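Local coordinates for protein arsenite methyltransferase (PDB 5EVJ) that probably methylates trivalent arsenic, transferring methyl groups from S-adenosylmethionine to arsenic bound by glutathione, at residues V200-R211 and L221-R232. The protein carries 15 engineered substitutions. Residues are numbered along the deposited sequence; the frame is centred on the assembly and turned at random.
Sequences VYVDRRLPQSVR and LAGALYNNDFIR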
ATOM      1  N   VAL A 200       1.001 -11.312   1.300  1.00 27.05           N
ATOM      2  CA  VAL A 200       1.757 -12.463   0.814  1.00 32.61           C
ATOM      3  C   VAL A 200       1.138 -13.023  -0.467  1.00 29.44           C
ATOM      4  O   VAL A 200      -0.066 -13.182  -0.572  1.00 25.27           O
ATOM      5  CB  VAL A 200       1.861 -13.531   1.898  1.00 38.31           C
ATOM      6  CG1 VAL A 200       2.488 -14.788   1.312  1.00 42.06           C
ATOM      7  CG2 VAL A 200       2.716 -13.008   3.041  1.00 34.42           C
ATOM      8  N   TYR A 201       1.967 -13.283  -1.456  1.00 31.24           N
ATOM      9  CA  TYR A 201       1.494 -13.857  -2.744  1.00 31.44           C
ATOM     10  C   TYR A 201       2.298 -15.096  -3.103  1.00 30.65           C
ATOM     11  O   TYR A 201       3.377 -15.353  -2.490  1.00 31.22           O
ATOM     12  CB  TYR A 201       1.640 -12.799  -3.870  1.00 27.34           C
ATOM     13  CG  TYR A 201       0.831 -11.569  -3.534  1.00 27.29           C
ATOM     14  CD1 TYR A 201       1.395 -10.535  -2.767  1.00 26.10           C
ATOM     15  CD2 TYR A 201      -0.518 -11.451  -3.916  1.00 26.39           C
ATOM     16  CE1 TYR A 201       0.645  -9.434  -2.386  1.00 22.31           C
ATOM     17  CE2 TYR A 201      -1.285 -10.333  -3.520  1.00 24.80           C
ATOM     18  CZ  TYR A 201      -0.662  -9.342  -2.753  1.00 24.61           C
ATOM     19  OH  TYR A 201      -1.340  -8.216  -2.390  1.00 26.29           O
ATOM     20  N   VAL A 202       1.842 -15.798  -4.156  1.00 28.54           N
ATOM     21  CA  VAL A 202       2.546 -16.960  -4.710  1.00 28.34           C
ATOM     22  C   VAL A 202       2.913 -16.777  -6.187  1.00 29.30           C
ATOM     23  O   VAL A 202       2.254 -16.021  -6.900  1.00 31.22           O
ATOM     24  CB  VAL A 202       1.659 -18.217  -4.607  1.00 32.90           C
ATOM     25  CG1 VAL A 202       2.483 -19.519  -4.775  1.00 32.82           C
ATOM     26  CG2 VAL A 202       0.911 -18.204  -3.290  1.00 30.53           C
ATOM     27  N   ASP A 203       3.931 -17.502  -6.665  1.00 25.51           N
ATOM     28  CA  ASP A 203       4.313 -17.377  -8.042  1.00 24.70           C
ATOM     29  C   ASP A 203       3.452 -18.276  -8.925  1.00 23.97           C
ATOM     30  O   ASP A 203       3.572 -18.212 -10.124  1.00 23.95           O
ATOM     31  CB  ASP A 203       5.805 -17.647  -8.267  1.00 25.16           C
ATOM     32  CG  ASP A 203       6.151 -19.155  -8.139  1.00 25.80           C
ATOM     33  OD1 ASP A 203       5.414 -19.922  -7.496  1.00 25.49           O
ATOM     34  OD2 ASP A 203       7.174 -19.576  -8.678  1.00 28.85           O
ATOM     35  N   ARG A 204       2.557 -19.055  -8.338  1.00 24.13           N
ATOM     36  CA  ARG A 204       1.635 -19.922  -9.089  1.00 25.02           C
ATOM     37  C   ARG A 204       0.367 -20.165  -8.267  1.00 25.00           C
ATOM     38  O   ARG A 204       0.360 -19.903  -7.077  1.00 29.89           O
ATOM     39  CB  ARG A 204       2.353 -21.284  -9.341  1.00 24.00           C
ATOM     40  CG  ARG A 204       2.562 -22.129  -8.089  1.00 21.29           C
ATOM     41  CD  ARG A 204       3.612 -23.183  -8.357  1.00 24.91           C
ATOM     42  NE  ARG A 204       4.933 -22.546  -8.594  1.00 25.94           N
ATOM     43  CZ  ARG A 204       5.996 -23.184  -9.100  1.00 34.26           C
ATOM     44  NH1 ARG A 204       7.133 -22.494  -9.284  1.00 25.47           N
ATOM     45  NH2 ARG A 204       5.931 -24.520  -9.419  1.00 31.45           N
ATOM     46  N   ARG A 205      -0.683 -20.679  -8.866  1.00 26.59           N
ATOM     47  CA  ARG A 205      -1.922 -21.036  -8.131  1.00 32.78           C
ATOM     48  C   ARG A 205      -1.743 -22.229  -7.218  1.00 34.95           C
ATOM     49  O   ARG A 205      -1.264 -23.264  -7.639  1.00 39.66           O
ATOM     50  CB  ARG A 205      -3.081 -21.360  -9.095  1.00 27.15           C
ATOM     51  CG  ARG A 205      -3.547 -20.136  -9.855  1.00 23.07           C
ATOM     52  CD  ARG A 205      -4.551 -20.460 -10.963  1.00 22.64           C
ATOM     53  NE  ARG A 205      -4.747 -19.282 -11.835  1.00 24.18           N
ATOM     54  CZ  ARG A 205      -4.635 -19.256 -13.165  1.00 24.06           C
ATOM     55  NH1 ARG A 205      -4.451 -20.379 -13.906  1.00 23.09           N
ATOM     56  NH2 ARG A 205      -4.759 -18.108 -13.764  1.00 21.84           N
ATOM     57  N   LEU A 206      -2.141 -22.105  -5.968  1.00 40.67           N
ATOM     58  CA  LEU A 206      -2.075 -23.253  -5.082  1.00 43.46           C
ATOM     59  C   LEU A 206      -3.120 -24.274  -5.488  1.00 46.59           C
ATOM     60  O   LEU A 206      -4.236 -23.889  -5.848  1.00 52.33           O
ATOM     61  CB  LEU A 206      -2.344 -22.838  -3.654  1.00 43.55           C
ATOM     62  CG  LEU A 206      -1.230 -22.343  -2.729  1.00 51.67           C
ATOM     63  CD1 LEU A 206       0.178 -22.629  -3.236  1.00 46.26           C
ATOM     64  CD2 LEU A 206      -1.400 -20.863  -2.391  1.00 48.67           C
ATOM     65  N   PRO A 207      -2.779 -25.577  -5.435  1.00 51.93           N
ATOM     66  CA  PRO A 207      -3.774 -26.673  -5.573  1.00 59.86           C
ATOM     67  C   PRO A 207      -4.971 -26.496  -4.612  1.00 58.75           C
ATOM     68  O   PRO A 207      -4.734 -26.077  -3.463  1.00 54.70           O
ATOM     69  CB  PRO A 207      -2.955 -27.907  -5.170  1.00 53.18           C
ATOM     70  CG  PRO A 207      -1.577 -27.576  -5.653  1.00 56.01           C
ATOM     71  CD  PRO A 207      -1.413 -26.116  -5.291  1.00 58.55           C
ATOM     72  N   GLN A 208      -6.205 -26.796  -5.073  1.00 67.90           N
ATOM     73  CA  GLN A 208      -7.448 -26.802  -4.215  1.00 75.19           C
ATOM     74  C   GLN A 208      -7.270 -27.557  -2.910  1.00 73.98           C
ATOM     75  O   GLN A 208      -7.742 -27.115  -1.850  1.00 75.43           O
ATOM     76  CB  GLN A 208      -8.668 -27.415  -4.910  1.00 85.07           C
ATOM     77  CG  GLN A 208      -9.665 -26.416  -5.475  1.00 96.92           C
ATOM     78  CD  GLN A 208      -9.639 -26.403  -6.994  1.00104.30           C
ATOM     79  OE1 GLN A 208      -9.628 -27.463  -7.630  1.00108.30           O
ATOM     80  NE2 GLN A 208      -9.628 -25.209  -7.587  1.00 92.39           N
ATOM     81  N   SER A 209      -6.617 -28.711  -3.023  1.00 69.15           N
ATOM     82  CA  SER A 209      -6.102 -29.482  -1.890  1.00 80.71           C
ATOM     83  C   SER A 209      -5.502 -28.614  -0.762  1.00 79.29           C
ATOM     84  O   SER A 209      -5.984 -28.650   0.377  1.00 80.74           O
ATOM     85  CB  SER A 209      -5.099 -30.533  -2.408  1.00 76.61           C
ATOM     86  OG  SER A 209      -3.935 -30.579  -1.607  1.00 76.42           O
ATOM     87  N   VAL A 210      -4.477 -27.823  -1.092  1.00 74.41           N
ATOM     88  CA  VAL A 210      -3.890 -26.868  -0.147  1.00 71.62           C
ATOM     89  C   VAL A 210      -4.855 -25.746   0.303  1.00 74.14           C
ATOM     90  O   VAL A 210      -4.670 -25.189   1.382  1.00 74.18           O
ATOM     91  CB  VAL A 210      -2.575 -26.251  -0.697  1.00 73.93           C
ATOM     92  CG1 VAL A 210      -1.926 -25.327   0.322  1.00 67.15           C
ATOM     93  CG2 VAL A 210      -1.579 -27.335  -1.099  1.00 76.96           C
ATOM     94  N   ARG A 211      -5.874 -25.425  -0.499  1.00 79.62           N
ATOM     95  CA  ARG A 211      -6.733 -24.250  -0.249  1.00 96.64           C
ATOM     96  C   ARG A 211      -7.494 -24.361   1.064  1.00109.40           C
ATOM     97  O   ARG A 211      -7.057 -23.819   2.080  1.00107.81           O
ATOM     98  CB  ARG A 211      -7.727 -23.978  -1.399  1.00 93.57           C
ATOM     99  CG  ARG A 211      -7.124 -23.478  -2.705  1.00 91.62           C
ATOM    100  CD  ARG A 211      -6.938 -21.976  -2.748  1.00 91.39           C
ATOM    101  NE  ARG A 211      -6.293 -21.574  -3.999  1.00103.23           N
ATOM    102  CZ  ARG A 211      -5.544 -20.481  -4.151  1.00105.87           C
ATOM    103  NH1 ARG A 211      -4.993 -20.207  -5.340  1.00 95.30           N
ATOM    104  NH2 ARG A 211      -5.337 -19.664  -3.115  1.00 93.32           N
ATOM    105  N   LEU A 221      -0.863 -18.214   4.476  1.00 86.27           N
ATOM    106  CA  LEU A 221      -0.216 -18.632   3.247  1.00 74.46           C
ATOM    107  C   LEU A 221      -1.208 -19.435   2.399  1.00 76.91           C
ATOM    108  O   LEU A 221      -1.154 -19.416   1.164  1.00 77.15           O
ATOM    109  CB  LEU A 221       1.051 -19.441   3.552  1.00 73.22           C
ATOM    110  CG  LEU A 221       2.430 -18.750   3.644  1.00 72.15           C
ATOM    111  CD1 LEU A 221       2.542 -17.651   4.679  1.00 75.04           C
ATOM    112  CD2 LEU A 221       3.518 -19.778   3.913  1.00 84.40           C
ATOM    113  N   ALA A 222      -2.118 -20.139   3.061  1.00 74.56           N
ATOM    114  CA  ALA A 222      -3.323 -20.618   2.401  1.00 75.21           C
ATOM    115  C   ALA A 222      -4.140 -19.372   2.044  1.00 73.24           C
ATOM    116  O   ALA A 222      -4.199 -18.402   2.830  1.00 80.08           O
ATOM    117  CB  ALA A 222      -4.103 -21.530   3.333  1.00 81.10           C
ATOM    118  N   GLY A 223      -4.746 -19.358   0.864  1.00 68.19           N
ATOM    119  CA  GLY A 223      -5.465 -18.134   0.431  1.00 62.46           C
ATOM    120  C   GLY A 223      -4.602 -16.954  -0.050  1.00 52.36           C
ATOM    121  O   GLY A 223      -5.151 -15.939  -0.457  1.00 51.31           O
ATOM    122  N   ALA A 224      -3.268 -17.071   0.033  1.00 43.29           N
ATOM    123  CA  ALA A 224      -2.356 -16.230  -0.728  1.00 36.20           C
ATOM    124  C   ALA A 224      -2.597 -16.584  -2.198  1.00 37.78           C
ATOM    125  O   ALA A 224      -2.592 -17.766  -2.549  1.00 38.46           O
ATOM    126  CB  ALA A 224      -0.917 -16.500  -0.339  1.00 30.42           C
ATOM    127  N   LEU A 225      -2.864 -15.570  -3.022  1.00 31.67           N
ATOM    128  CA  LEU A 225      -3.104 -15.721  -4.453  1.00 30.09           C
ATOM    129  C   LEU A 225      -1.810 -15.743  -5.297  1.00 27.75           C
ATOM    130  O   LEU A 225      -0.763 -15.165  -4.925  1.00 23.96           O
ATOM    131  CB  LEU A 225      -3.950 -14.523  -4.961  1.00 36.46           C
ATOM    132  CG  LEU A 225      -5.473 -14.401  -4.689  1.00 37.93           C
ATOM    133  CD1 LEU A 225      -6.134 -13.350  -5.562  1.00 44.84           C
ATOM    134  CD2 LEU A 225      -6.250 -15.685  -4.915  1.00 40.56           C
ATOM    135  N   TYR A 226      -1.903 -16.469  -6.410  1.00 23.72           N
ATOM    136  CA  TYR A 226      -1.036 -16.293  -7.529  1.00 20.92           C
ATOM    137  C   TYR A 226      -0.934 -14.763  -7.800  1.00 23.43           C
ATOM    138  O   TYR A 226      -1.937 -14.083  -8.061  1.00 22.54           O
ATOM    139  CB  TYR A 226      -1.602 -17.079  -8.714  1.00 16.72           C
ATOM    140  CG  TYR A 226      -0.847 -16.864 -10.012  1.00 17.70           C
ATOM    141  CD1 TYR A 226       0.579 -16.563 -10.046  1.00 17.44           C
ATOM    142  CD2 TYR A 226      -1.535 -16.943 -11.232  1.00 19.14           C
ATOM    143  CE1 TYR A 226       1.251 -16.377 -11.264  1.00 18.44           C
ATOM    144  CE2 TYR A 226      -0.867 -16.733 -12.451  1.00 20.67           C
ATOM    145  CZ  TYR A 226       0.489 -16.464 -12.490  1.00 21.44           C
ATOM    146  OH  TYR A 226       1.016 -16.321 -13.786  1.00 24.74           O
ATOM    147  N   ASN A 227       0.264 -14.205  -7.749  1.00 25.00           N
ATOM    148  CA  ASN A 227       0.327 -12.770  -7.934  1.00 27.21           C
ATOM    149  C   ASN A 227      -0.412 -12.243  -9.169  1.00 30.31           C
ATOM    150  O   ASN A 227      -0.981 -11.146  -9.107  1.00 30.19           O
ATOM    151  CB  ASN A 227       1.766 -12.209  -7.847  1.00 28.14           C
ATOM    152  CG  ASN A 227       2.566 -12.438  -9.091  1.00 28.72           C
ATOM    153  OD1 ASN A 227       3.239 -11.540  -9.572  1.00 28.23           O
ATOM    154  ND2 ASN A 227       2.509 -13.622  -9.618  1.00 27.46           N
ATOM    155  N   ASN A 228      -0.417 -12.988 -10.293  1.00 27.79           N
ATOM    156  CA  ASN A 228      -0.992 -12.397 -11.497  1.00 21.93           C
ATOM    157  C   ASN A 228      -2.510 -12.469 -11.350  1.00 19.04           C
ATOM    158  O   ASN A 228      -3.218 -11.732 -11.985  1.00 19.12           O
ATOM    159  CB  ASN A 228      -0.554 -13.093 -12.794  1.00 23.64           C
ATOM    160  CG  ASN A 228       0.849 -12.696 -13.234  1.00 25.48           C
ATOM    161  OD1 ASN A 228       1.174 -11.530 -13.201  1.00 22.09           O
ATOM    162  ND2 ASN A 228       1.695 -13.690 -13.673  1.00 23.88           N
ATOM    163  N   ASP A 229      -3.037 -13.377 -10.543  1.00 18.56           N
ATOM    164  CA  ASP A 229      -4.492 -13.396 -10.342  1.00 19.50           C
ATOM    165  C   ASP A 229      -4.898 -12.198  -9.472  1.00 21.10           C
ATOM    166  O   ASP A 229      -5.943 -11.644  -9.642  1.00 22.20           O
ATOM    167  CB  ASP A 229      -5.012 -14.724  -9.714  1.00 19.95           C
ATOM    168  CG  ASP A 229      -5.026 -15.866 -10.678  1.00 22.16           C
ATOM    169  OD1 ASP A 229      -5.039 -15.647 -11.930  1.00 25.12           O
ATOM    170  OD2 ASP A 229      -5.062 -17.006 -10.190  1.00 24.81           O
ATOM    171  N   PHE A 230      -4.052 -11.803  -8.531  1.00 22.40           N
ATOM    172  CA  PHE A 230      -4.334 -10.639  -7.759  1.00 23.88           C
ATOM    173  C   PHE A 230      -4.404  -9.407  -8.655  1.00 24.42           C
ATOM    174  O   PHE A 230      -5.346  -8.561  -8.551  1.00 26.79           O
ATOM    175  CB  PHE A 230      -3.332 -10.439  -6.620  1.00 26.12           C
ATOM    176  CG  PHE A 230      -3.325  -9.037  -6.113  1.00 29.23           C
ATOM    177  CD1 PHE A 230      -4.352  -8.589  -5.266  1.00 29.17           C
ATOM    178  CD2 PHE A 230      -2.391  -8.111  -6.611  1.00 31.35           C
ATOM    179  CE1 PHE A 230      -4.373  -7.255  -4.879  1.00 32.51           C
ATOM    180  CE2 PHE A 230      -2.407  -6.769  -6.202  1.00 29.64           C
ATOM    181  CZ  PHE A 230      -3.407  -6.355  -5.357  1.00 28.86           C
ATOM    182  N   ILE A 231      -3.418  -9.296  -9.520  1.00 21.27           N
ATOM    183  CA  ILE A 231      -3.335  -8.154 -10.440  1.00 20.96           C
ATOM    184  C   ILE A 231      -4.647  -8.025 -11.250  1.00 22.08           C
ATOM    185  O   ILE A 231      -5.217  -6.917 -11.387  1.00 21.83           O
ATOM    186  CB  ILE A 231      -2.048  -8.212 -11.382  1.00 19.29           C
ATOM    187  CG1 ILE A 231      -0.746  -8.042 -10.516  1.00 20.77           C
ATOM    188  CG2 ILE A 231      -2.110  -7.148 -12.537  1.00 14.09           C
ATOM    189  CD1 ILE A 231       0.595  -8.150 -11.284  1.00 20.09           C
ATOM    190  N   ARG A 232      -5.111  -9.152 -11.751  1.00 21.80           N
ATOM    191  CA  ARG A 232      -6.364  -9.221 -12.506  1.00 26.79           C
ATOM    192  C   ARG A 232      -7.561  -8.672 -11.691  1.00 24.26           C
ATOM    193  O   ARG A 232      -8.367  -7.917 -12.226  1.00 22.88           O
ATOM    194  CB  ARG A 232      -6.704 -10.682 -12.966  1.00 24.02           C
ATOM    195  CG  ARG A 232      -5.669 -11.283 -13.969  1.00 30.44           C
ATOM    196  CD  ARG A 232      -5.883 -12.782 -14.310  1.00 25.62           C
ATOM    197  NE  ARG A 232      -5.100 -13.188 -15.503  1.00 23.52           N
ATOM    198  CZ  ARG A 232      -4.074 -14.079 -15.524  1.00 21.90           C
ATOM    199  NH1 ARG A 232      -3.703 -14.720 -14.428  1.00 18.14           N
ATOM    200  NH2 ARG A 232      -3.467 -14.402 -16.686  1.00 20.14           N
TER
HETATM  201  O   HOH W   1      -2.625 -12.949  -2.069  1.00 32.09           O
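V202, the last residue of strand 193-202, pairs with the chain entering helix 227-237 through a single parallel beta bridge at the C-terminal end of an inner strand of the Rossmann-like methyltransferase sheet. V202 N donates to L225 O (2.8 Å) from above the carbonyl plane, and V202 O takes N227 N at the first turn of the helix. One water continues the pairing between V200 O and L225 N. The side chain of R205 crosses beyond the strand end. From CB, CG is set beside the backbone N (chi1 -68°) and lies 3.8 Å from Y226 CB, also touching D229 OD2; CD passes the same oxygen. From there NE and NH2 grip the carboxylate side-on, each on a syn lone pair, with guanidinium and carboxylate nearly coplanar. Y226 CE2 lies over one face of this guanidinium, the two planes 86° apart. At the other end, Y201 CE2 sits 3.5 Å from F230 CG, while Y271 of strand 266-274 meets both rings. A224 CB packs against V200 O and CG1 and against V202 CG2. D229 OD1 is shared: R205 NH2 reaches it at 3.1 Å, and R232 NH1 meets it nearly along the C-O axis, the oxygen lying 22° out of the R232 guanidinium plane.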